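Local structure of ATP synthase subunit s, mitochondrial (Bos taurus, 3E4G) at residues L112-C124 / L135-L149. The protein regulates mitochondrial ATP synthase, being needed for its proton conduction and supporting ATP synthesis by blocking a proton leak through an alternative exit pathway. The protein carries 1 engineered substitution. Numbering follows the deposited sequence.
Sequences LQKSMLEMEIISC and LHHFRNLKYLFLSDL
The ring of F138 takes M116 over one face and M119 at its edge. CG of M116 stands 4.1 Å from the F138 ring centroid, nearly on the ring normal, a CH-pi contact set by chi1 of M116 (-83°), which puts CG over the face. M119, in the modelled conformer, instead runs extended and brings SD to the ring edge, 4.0 Å from F138 CE2, a Met-aromatic contact; the same sulfur also touches CD2 of L135. The guanidinium of R139 receives OE1 of Q113 in its plane, through a weak bond from NH1 bent to 135°, while NE2 of Q113 is held by S107. On the opposite side of the sheet from M119, the ring edges of Y143 and F145 meet the acidic side chains of the neighbouring strand: CD2 of Y143 lies 3.7 Å from CG of E118 in its modelled conformer, and E120 OE2 approaches CD2 of F145.

Strands 118-122 and 143-147 run parallel, 2° apart, with E118 beside Y143 and I122 beside S147. Two donors grip L117 O at the start, K142 N at 2.7 Å and Y143 N at 3.2 Å, and regular backbone bonds follow as far as S123 N to S147 O. Beyond them, S123 OG donates to the anti lone pair of D148 OD2 (2.7 Å), and a water links S123 OG with S147 OG. I121, L146 and L149 continue the buried side begun by M119; L103 of helix 100-107 packs on M119 and I121. Strand 118-122, helix 129-134 and strand 143-147 form a beta-alpha-beta unit within the fourth repeat, its parallel neighbouring strands typical of a leucine-rich repeat fold.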
ATOM      1  N   LEU A 112      -0.328 -10.604   0.577  1.00  7.18           N
ATOM      2  CA  LEU A 112      -1.101  -9.577  -0.155  1.00  6.97           C
ATOM      3  C   LEU A 112      -1.656 -10.131  -1.429  1.00  6.78           C
ATOM      4  O   LEU A 112      -2.776  -9.782  -1.852  1.00  7.67           O
ATOM      5  CB  LEU A 112      -0.240  -8.355  -0.472  1.00  7.24           C
ATOM      6  CG  LEU A 112       0.260  -7.567   0.769  1.00  8.36           C
ATOM      7  CD1 LEU A 112       1.021  -6.338   0.291  1.00  8.96           C
ATOM      8  CD2 LEU A 112      -0.917  -7.110   1.623  1.00 12.35           C
ATOM      9  N   GLN A 113      -0.895 -10.994  -2.140  1.00  6.81           N
ATOM     10  CA  GLN A 113      -1.453 -11.607  -3.370  1.00  7.13           C
ATOM     11  C   GLN A 113      -2.777 -12.319  -3.049  1.00  7.36           C
ATOM     12  O   GLN A 113      -3.720 -12.295  -3.827  1.00  7.95           O
ATOM     13  CB  GLN A 113      -0.488 -12.641  -3.947  1.00  7.47           C
ATOM     14  CG  GLN A 113       0.841 -12.032  -4.385  1.00  7.67           C
ATOM     15  CD  GLN A 113       1.848 -13.133  -4.800  1.00  8.02           C
ATOM     16  OE1 GLN A 113       1.528 -14.333  -4.701  1.00  8.31           O
ATOM     17  NE2 GLN A 113       3.012 -12.694  -5.223  1.00  9.54           N
ATOM     18  N   LYS A 114      -2.824 -12.989  -1.882  1.00  7.26           N
ATOM     19  CA  LYS A 114      -4.034 -13.745  -1.507  1.00  8.13           C
ATOM     20  C   LYS A 114      -5.200 -12.879  -1.182  1.00  8.64           C
ATOM     21  O   LYS A 114      -6.347 -13.260  -1.465  1.00 12.59           O
ATOM     22  CB  LYS A 114      -3.706 -14.668  -0.303  1.00  8.56           C
ATOM     23  CG  LYS A 114      -2.736 -15.769  -0.655  1.00  9.07           C
ATOM     24  CD  LYS A 114      -2.019 -16.285   0.585  1.00  9.51           C
ATOM     25  CE  LYS A 114      -0.987 -17.362   0.257  1.00  9.90           C
ATOM     26  NZ  LYS A 114      -0.263 -17.766   1.432  1.00  9.65           N
ATOM     27  N   SER A 115      -4.983 -11.717  -0.565  1.00  7.73           N
ATOM     28  CA  SER A 115      -6.101 -10.926  -0.011  1.00  7.93           C
ATOM     29  C   SER A 115      -6.490  -9.724  -0.857  1.00  7.82           C
ATOM     30  O   SER A 115      -7.641  -9.255  -0.733  1.00  8.13           O
ATOM     31  CB  SER A 115      -5.733 -10.428   1.370  1.00  9.39           C
ATOM     32  OG  SER A 115      -4.577  -9.624   1.348  1.00  9.11           O
ATOM     33  N   MET A 116      -5.593  -9.162  -1.671  1.00  7.21           N
ATOM     34  CA  MET A 116      -5.854  -7.866  -2.285  1.00  7.16           C
ATOM     35  C   MET A 116      -6.955  -7.921  -3.312  1.00  7.64           C
ATOM     36  O   MET A 116      -6.941  -8.734  -4.254  1.00  8.13           O
ATOM     37  CB  MET A 116      -4.561  -7.341  -2.914  1.00  6.88           C
ATOM     38  CG  MET A 116      -3.684  -6.647  -1.884  1.00  7.07           C
ATOM     39  SD  MET A 116      -4.366  -5.093  -1.263  1.00  7.74           S
ATOM     40  CE  MET A 116      -4.254  -4.079  -2.756  1.00  9.01           C
ATOM     41  N   LEU A 117      -7.873  -6.972  -3.177  1.00  7.05           N
ATOM     42  CA  LEU A 117      -9.032  -6.811  -4.073  1.00  7.18           C
ATOM     43  C   LEU A 117      -9.029  -5.496  -4.864  1.00  7.76           C
ATOM     44  O   LEU A 117      -9.555  -5.466  -5.971  1.00  8.31           O
ATOM     45  CB  LEU A 117     -10.359  -6.915  -3.291  1.00  8.02           C
ATOM     46  CG  LEU A 117     -10.512  -8.185  -2.453  1.00  9.10           C
ATOM     47  CD1 LEU A 117     -11.845  -8.129  -1.696  1.00 10.27           C
ATOM     48  CD2 LEU A 117     -10.464  -9.434  -3.378  1.00 11.49           C
ATOM     49  N   GLU A 118      -8.526  -4.424  -4.253  1.00  7.20           N
ATOM     50  CA  GLU A 118      -8.688  -3.086  -4.826  0.50  7.31           C
ATOM     51  C   GLU A 118      -7.401  -2.285  -4.583  1.00  6.75           C
ATOM     52  O   GLU A 118      -6.916  -2.236  -3.448  1.00  7.54           O
ATOM     53  CB  GLU A 118      -9.848  -2.370  -4.129  0.50  8.77           C
ATOM     54  CG  GLU A 118      -9.941  -0.854  -4.277  0.50 11.18           C
ATOM     55  CD  GLU A 118     -11.081  -0.225  -3.546  0.50 10.68           C
ATOM     56  OE1 GLU A 118     -12.225  -0.748  -3.745  0.50 13.54           O
ATOM     57  OE2 GLU A 118     -10.805   0.745  -2.821  0.50  6.95           O
ATOM     58  N   MET A 119      -6.919  -1.628  -5.630  0.50  6.82           N
ATOM     59  CA  MET A 119      -5.810  -0.688  -5.416  0.50  6.49           C
ATOM     60  C   MET A 119      -6.002   0.533  -6.266  0.50  6.69           C
ATOM     61  O   MET A 119      -6.574   0.495  -7.353  0.50  7.11           O
ATOM     62  CB  MET A 119      -4.486  -1.389  -5.717  0.50  6.47           C
ATOM     63  CG  MET A 119      -3.308  -0.640  -5.346  0.50  5.39           C
ATOM     64  SD  MET A 119      -1.851  -1.723  -5.418  0.50  8.10           S
ATOM     65  CE  MET A 119      -0.707  -0.593  -4.669  0.50  8.30           C
ATOM     66  N   GLU A 120      -5.497   1.627  -5.712  1.00  6.69           N
ATOM     67  CA  GLU A 120      -5.623   2.953  -6.351  1.00  6.44           C
ATOM     68  C   GLU A 120      -4.233   3.621  -6.230  1.00  6.45           C
ATOM     69  O   GLU A 120      -3.686   3.637  -5.118  1.00  7.04           O
ATOM     70  CB  GLU A 120      -6.648   3.803  -5.633  1.00  7.28           C
ATOM     71  CG  GLU A 120      -8.051   3.102  -5.559  1.00  8.18           C
ATOM     72  CD  GLU A 120      -8.975   3.979  -4.769  1.00  8.94           C
ATOM     73  OE1 GLU A 120      -8.829   4.138  -3.558  1.00  9.99           O
ATOM     74  OE2 GLU A 120      -9.788   4.713  -5.396  1.00 14.87           O
ATOM     75  N   ILE A 121      -3.736   4.139  -7.330  1.00  6.50           N
ATOM     76  CA  ILE A 121      -2.415   4.823  -7.339  1.00  6.52           C
ATOM     77  C   ILE A 121      -2.617   6.123  -8.083  1.00  6.86           C
ATOM     78  O   ILE A 121      -2.932   6.107  -9.289  1.00  7.27           O
ATOM     79  CB  ILE A 121      -1.326   3.939  -7.980  1.00  7.11           C
ATOM     80  CG1 ILE A 121      -1.266   2.563  -7.317  1.00  7.94           C
ATOM     81  CG2 ILE A 121       0.027   4.660  -7.846  1.00  8.33           C
ATOM     82  CD1 ILE A 121      -0.313   1.602  -8.010  1.00  9.90           C
ATOM     83  N   ILE A 122      -2.466   7.220  -7.362  1.00  6.94           N
ATOM     84  CA  ILE A 122      -2.890   8.558  -7.844  1.00  7.24           C
ATOM     85  C   ILE A 122      -1.771   9.524  -7.544  1.00  7.41           C
ATOM     86  O   ILE A 122      -1.370   9.699  -6.390  1.00  7.69           O
ATOM     87  CB  ILE A 122      -4.168   9.006  -7.103  1.00  8.07           C
ATOM     88  CG1 ILE A 122      -5.306   7.964  -7.287  1.00  8.80           C
ATOM     89  CG2 ILE A 122      -4.589  10.404  -7.621  1.00  9.98           C
ATOM     90  CD1 ILE A 122      -6.326   8.013  -6.218  1.00 15.15           C
ATOM     91  N   SER A 123      -1.304  10.243  -8.578  1.00  7.90           N
ATOM     92  CA  SER A 123      -0.377  11.375  -8.332  1.00  8.22           C
ATOM     93  C   SER A 123       0.842  10.945  -7.527  1.00  8.06           C
ATOM     94  O   SER A 123       1.302  11.656  -6.637  1.00  9.40           O
ATOM     95  CB  SER A 123      -1.103  12.535  -7.666  1.00  9.13           C
ATOM     96  OG  SER A 123      -2.189  13.017  -8.451  1.00 10.88           O
ATOM     97  N   CYS A 124       1.400   9.780  -7.874  1.00  7.98           N
ATOM     98  CA  CYS A 124       2.698   9.308  -7.322  1.00  8.38           C
ATOM     99  C   CYS A 124       3.679   9.422  -8.458  1.00  9.01           C
ATOM    100  O   CYS A 124       3.733   8.548  -9.348  1.00 10.12           O
ATOM    101  CB  CYS A 124       2.567   7.886  -6.802  1.00  8.43           C
ATOM    102  SG  CYS A 124       1.454   7.737  -5.386  1.00  8.48           S
ATOM    103  N   LEU A 135       1.940  -5.335 -10.494  1.00  8.80           N
ATOM    104  CA  LEU A 135       0.668  -5.605  -9.788  1.00  8.96           C
ATOM    105  C   LEU A 135      -0.090  -6.788 -10.330  1.00  9.03           C
ATOM    106  O   LEU A 135      -1.067  -7.231  -9.690  1.00  9.30           O
ATOM    107  CB  LEU A 135      -0.210  -4.357  -9.774  1.00  9.83           C
ATOM    108  CG  LEU A 135       0.498  -3.116  -9.197  1.00 10.89           C
ATOM    109  CD1 LEU A 135      -0.436  -1.883  -9.411  1.00 13.64           C
ATOM    110  CD2 LEU A 135       0.924  -3.351  -7.691  1.00 13.10           C
ATOM    111  N   HIS A 136       0.336  -7.322 -11.479  1.00  9.96           N
ATOM    112  CA  HIS A 136      -0.346  -8.534 -12.001  1.00 10.98           C
ATOM    113  C   HIS A 136      -0.237  -9.710 -11.020  1.00  9.95           C
ATOM    114  O   HIS A 136      -1.088 -10.623 -11.082  1.00 12.27           O
ATOM    115  CB  HIS A 136       0.183  -8.922 -13.373  1.00 14.21           C
ATOM    116  CG  HIS A 136       1.449  -9.624 -13.371  1.00 16.83           C
ATOM    117  ND1 HIS A 136       2.687  -9.029 -13.368  1.00 18.28           N
ATOM    118  CD2 HIS A 136       1.659 -10.952 -13.490  1.00 21.20           C
ATOM    119  CE1 HIS A 136       3.614  -9.994 -13.404  1.00 21.27           C
ATOM    120  NE2 HIS A 136       3.010 -11.175 -13.439  1.00 23.15           N
ATOM    121  N   HIS A 137       0.695  -9.687 -10.094  1.00  9.31           N
ATOM    122  CA  HIS A 137       0.774 -10.783  -9.100  1.00  9.76           C
ATOM    123  C   HIS A 137      -0.384 -10.731  -8.119  1.00  8.58           C
ATOM    124  O   HIS A 137      -0.593 -11.730  -7.392  1.00  8.97           O
ATOM    125  CB  HIS A 137       2.078 -10.719  -8.320  1.00 11.12           C
ATOM    126  CG  HIS A 137       3.246 -11.028  -9.185  1.00 13.04           C
ATOM    127  ND1 HIS A 137       3.490 -12.290  -9.787  1.00 17.12           N
ATOM    128  CD2 HIS A 137       4.218 -10.233  -9.579  1.00 14.67           C
ATOM    129  CE1 HIS A 137       4.538 -12.183 -10.560  1.00 18.54           C
ATOM    130  NE2 HIS A 137       5.088 -10.996 -10.364  1.00 21.52           N
ATOM    131  N   PHE A 138      -1.126  -9.631  -8.023  1.00  8.07           N
ATOM    132  CA  PHE A 138      -2.345  -9.549  -7.201  1.00  7.90           C
ATOM    133  C   PHE A 138      -3.458 -10.213  -7.960  1.00  8.22           C
ATOM    134  O   PHE A 138      -4.313  -9.605  -8.596  1.00  8.27           O
ATOM    135  CB  PHE A 138      -2.635  -8.103  -6.806  1.00  8.13           C
ATOM    136  CG  PHE A 138      -1.669  -7.495  -5.859  1.00  7.68           C
ATOM    137  CD1 PHE A 138      -0.722  -8.211  -5.116  1.00  8.94           C
ATOM    138  CD2 PHE A 138      -1.748  -6.103  -5.591  1.00  9.68           C
ATOM    139  CE1 PHE A 138       0.046  -7.607  -4.174  1.00  9.82           C
ATOM    140  CE2 PHE A 138      -0.925  -5.507  -4.658  1.00 10.56           C
ATOM    141  CZ  PHE A 138      -0.027  -6.253  -3.950  1.00  9.96           C
ATOM    142  N   ARG A 139      -3.423 -11.574  -7.904  1.00  8.16           N
ATOM    143  CA  ARG A 139      -4.244 -12.409  -8.792  1.00  9.33           C
ATOM    144  C   ARG A 139      -5.702 -12.293  -8.527  1.00  9.52           C
ATOM    145  O   ARG A 139      -6.518 -12.718  -9.350  1.00 12.16           O
ATOM    146  CB  ARG A 139      -3.742 -13.868  -8.738  1.00 10.39           C
ATOM    147  CG  ARG A 139      -3.795 -14.498  -7.356  1.00  9.78           C
ATOM    148  CD  ARG A 139      -3.217 -15.898  -7.401  1.00 10.66           C
ATOM    149  NE  ARG A 139      -3.164 -16.554  -6.077  1.00 10.17           N
ATOM    150  CZ  ARG A 139      -2.175 -16.411  -5.228  1.00  9.48           C
ATOM    151  NH1 ARG A 139      -1.115 -15.674  -5.508  1.00  9.16           N
ATOM    152  NH2 ARG A 139      -2.253 -16.967  -4.019  1.00  9.58           N
ATOM    153  N   ASN A 140      -6.113 -11.782  -7.340  1.00  8.66           N
ATOM    154  CA  ASN A 140      -7.507 -11.609  -6.955  1.00  8.62           C
ATOM    155  C   ASN A 140      -8.002 -10.198  -7.135  1.00  8.67           C
ATOM    156  O   ASN A 140      -9.149  -9.873  -6.764  1.00  9.40           O
ATOM    157  CB  ASN A 140      -7.712 -12.047  -5.516  1.00  9.59           C
ATOM    158  CG  ASN A 140      -7.323 -13.497  -5.308  1.00 10.51           C
ATOM    159  OD1 ASN A 140      -6.445 -13.774  -4.431  1.00 15.89           O
ATOM    160  ND2 ASN A 140      -7.867 -14.387  -6.081  1.00 10.23           N
ATOM    161  N   LEU A 141      -7.171  -9.309  -7.725  1.00  8.18           N
ATOM    162  CA  LEU A 141      -7.573  -7.909  -7.864  1.00  8.16           C
ATOM    163  C   LEU A 141      -8.799  -7.781  -8.729  1.00  9.25           C
ATOM    164  O   LEU A 141      -8.868  -8.336  -9.835  1.00 11.17           O
ATOM    165  CB  LEU A 141      -6.406  -7.100  -8.453  1.00  9.08           C
ATOM    166  CG  LEU A 141      -6.308  -5.613  -8.055  1.00  9.94           C
ATOM    167  CD1 LEU A 141      -5.970  -5.516  -6.534  1.00  9.36           C
ATOM    168  CD2 LEU A 141      -5.238  -4.975  -8.884  1.00 11.16           C
ATOM    169  N   LYS A 142      -9.745  -6.970  -8.248  1.00  8.84           N
ATOM    170  CA  LYS A 142     -10.985  -6.668  -8.978  1.00 10.16           C
ATOM    171  C   LYS A 142     -11.057  -5.239  -9.441  1.00 10.54           C
ATOM    172  O   LYS A 142     -11.873  -4.955 -10.357  1.00 12.34           O
ATOM    173  CB  LYS A 142     -12.188  -7.008  -8.132  1.00 12.95           C
ATOM    174  CG  LYS A 142     -12.307  -8.506  -7.762  1.00 16.51           C
ATOM    175  CD  LYS A 142     -12.425  -9.347  -9.155  1.00 25.17           C
ATOM    176  CE  LYS A 142     -13.671  -8.939  -9.907  1.00 33.98           C
ATOM    177  NZ  LYS A 142     -14.046 -10.053 -10.828  1.00 40.50           N
ATOM    178  N   TYR A 143     -10.352  -4.329  -8.825  1.00  9.39           N
ATOM    179  CA  TYR A 143     -10.420  -2.898  -9.179  1.00  9.51           C
ATOM    180  C   TYR A 143      -9.014  -2.316  -9.111  1.00  8.62           C
ATOM    181  O   TYR A 143      -8.344  -2.497  -8.066  1.00  8.22           O
ATOM    182  CB  TYR A 143     -11.364  -2.162  -8.173  1.00 10.32           C
ATOM    183  CG  TYR A 143     -11.539  -0.704  -8.459  1.00 10.54           C
ATOM    184  CD1 TYR A 143     -12.282  -0.288  -9.534  1.00 15.30           C
ATOM    185  CD2 TYR A 143     -10.959   0.245  -7.647  1.00 11.28           C
ATOM    186  CE1 TYR A 143     -12.478   1.073  -9.753  1.00 15.61           C
ATOM    187  CE2 TYR A 143     -11.200   1.612  -7.858  1.00 12.04           C
ATOM    188  CZ  TYR A 143     -11.953   1.999  -8.919  1.00 11.39           C
ATOM    189  OH  TYR A 143     -12.240   3.361  -9.118  1.00 13.84           O
ATOM    190  N   LEU A 144      -8.626  -1.605 -10.145  1.00  8.54           N
ATOM    191  CA  LEU A 144      -7.326  -0.887 -10.166  1.00  7.98           C
ATOM    192  C   LEU A 144      -7.616   0.458 -10.801  1.00  8.58           C
ATOM    193  O   LEU A 144      -8.033   0.510 -11.963  1.00 10.03           O
ATOM    194  CB  LEU A 144      -6.262  -1.648 -10.972  1.00  9.40           C
ATOM    195  CG  LEU A 144      -4.887  -0.997 -11.047  1.00  9.60           C
ATOM    196  CD1 LEU A 144      -4.279  -0.775  -9.697  1.00  9.64           C
ATOM    197  CD2 LEU A 144      -3.931  -1.849 -11.926  1.00 11.98           C
ATOM    198  N   PHE A 145      -7.332   1.503 -10.067  1.00  7.46           N
ATOM    199  CA  PHE A 145      -7.536   2.888 -10.521  1.00  7.55           C
ATOM    200  C   PHE A 145      -6.159   3.557 -10.543  1.00  7.79           C
ATOM    201  O   PHE A 145      -5.480   3.620  -9.506  1.00  7.86           O
ATOM    202  CB  PHE A 145      -8.461   3.615  -9.545  1.00  7.81           C
ATOM    203  CG  PHE A 145      -8.639   5.084  -9.762  1.00  8.27           C
ATOM    204  CD1 PHE A 145      -8.701   5.630 -11.030  1.00  9.50           C
ATOM    205  CD2 PHE A 145      -8.704   5.924  -8.666  1.00  9.90           C
ATOM    206  CE1 PHE A 145      -8.899   7.030 -11.166  1.00 10.58           C
ATOM    207  CE2 PHE A 145      -8.899   7.298  -8.797  1.00 11.38           C
ATOM    208  CZ  PHE A 145      -8.987   7.823 -10.070  1.00 11.40           C
ATOM    209  N   LEU A 146      -5.782   4.047 -11.715  1.00  7.83           N
ATOM    210  CA  LEU A 146      -4.491   4.754 -11.929  1.00  8.05           C
ATOM    211  C   LEU A 146      -4.803   6.166 -12.397  1.00  8.20           C
ATOM    212  O   LEU A 146      -5.558   6.317 -13.372  1.00  9.35           O
ATOM    213  CB  LEU A 146      -3.661   4.035 -12.994  1.00  8.92           C
ATOM    214  CG  LEU A 146      -3.415   2.552 -12.720  1.00  9.55           C
ATOM    215  CD1 LEU A 146      -2.533   1.929 -13.850  1.00 13.17           C
ATOM    216  CD2 LEU A 146      -2.770   2.325 -11.372  1.00  9.70           C
ATOM    217  N   SER A 147      -4.204   7.165 -11.783  1.00  7.67           N
ATOM    218  CA  SER A 147      -4.515   8.534 -12.124  1.00  7.84           C
ATOM    219  C   SER A 147      -3.274   9.419 -11.976  1.00  8.04           C
ATOM    220  O   SER A 147      -2.564   9.332 -10.958  1.00  7.99           O
ATOM    221  CB  SER A 147      -5.557   9.065 -11.175  1.00  8.66           C
ATOM    222  OG  SER A 147      -5.756  10.458 -11.388  1.00  9.88           O
ATOM    223  N   ASP A 148      -3.027  10.293 -12.958  1.00  8.73           N
ATOM    224  CA  ASP A 148      -1.988  11.338 -12.823  1.00  9.02           C
ATOM    225  C   ASP A 148      -0.644  10.663 -12.453  1.00  8.74           C
ATOM    226  O   ASP A 148       0.006  11.021 -11.477  1.00  9.21           O
ATOM    227  CB  ASP A 148      -2.374  12.391 -11.821  1.00  9.58           C
ATOM    228  CG  ASP A 148      -1.351  13.542 -11.731  1.00 10.43           C
ATOM    229  OD1 ASP A 148      -0.752  13.853 -12.801  1.00 13.18           O
ATOM    230  OD2 ASP A 148      -1.204  14.104 -10.668  1.00 11.70           O
ATOM    231  N   LEU A 149      -0.222   9.729 -13.298  1.00  8.63           N
ATOM    232  CA  LEU A 149       1.075   9.010 -13.168  1.00  8.63           C
ATOM    233  C   LEU A 149       1.845   9.360 -14.391  1.00  9.35           C
ATOM    234  O   LEU A 149       1.849   8.614 -15.371  1.00 10.09           O
ATOM    235  CB  LEU A 149       0.892   7.493 -13.030  1.00  8.65           C
ATOM    236  CG  LEU A 149      -0.026   7.068 -11.871  1.00  7.97           C
ATOM    237  CD1 LEU A 149      -0.106   5.541 -11.811  1.00  8.87           C
ATOM    238  CD2 LEU A 149       0.405   7.670 -10.538  1.00  9.14           C
TER
HETATM  239  O   HOH W   1      -5.032  12.829  -9.796  1.00 23.95           O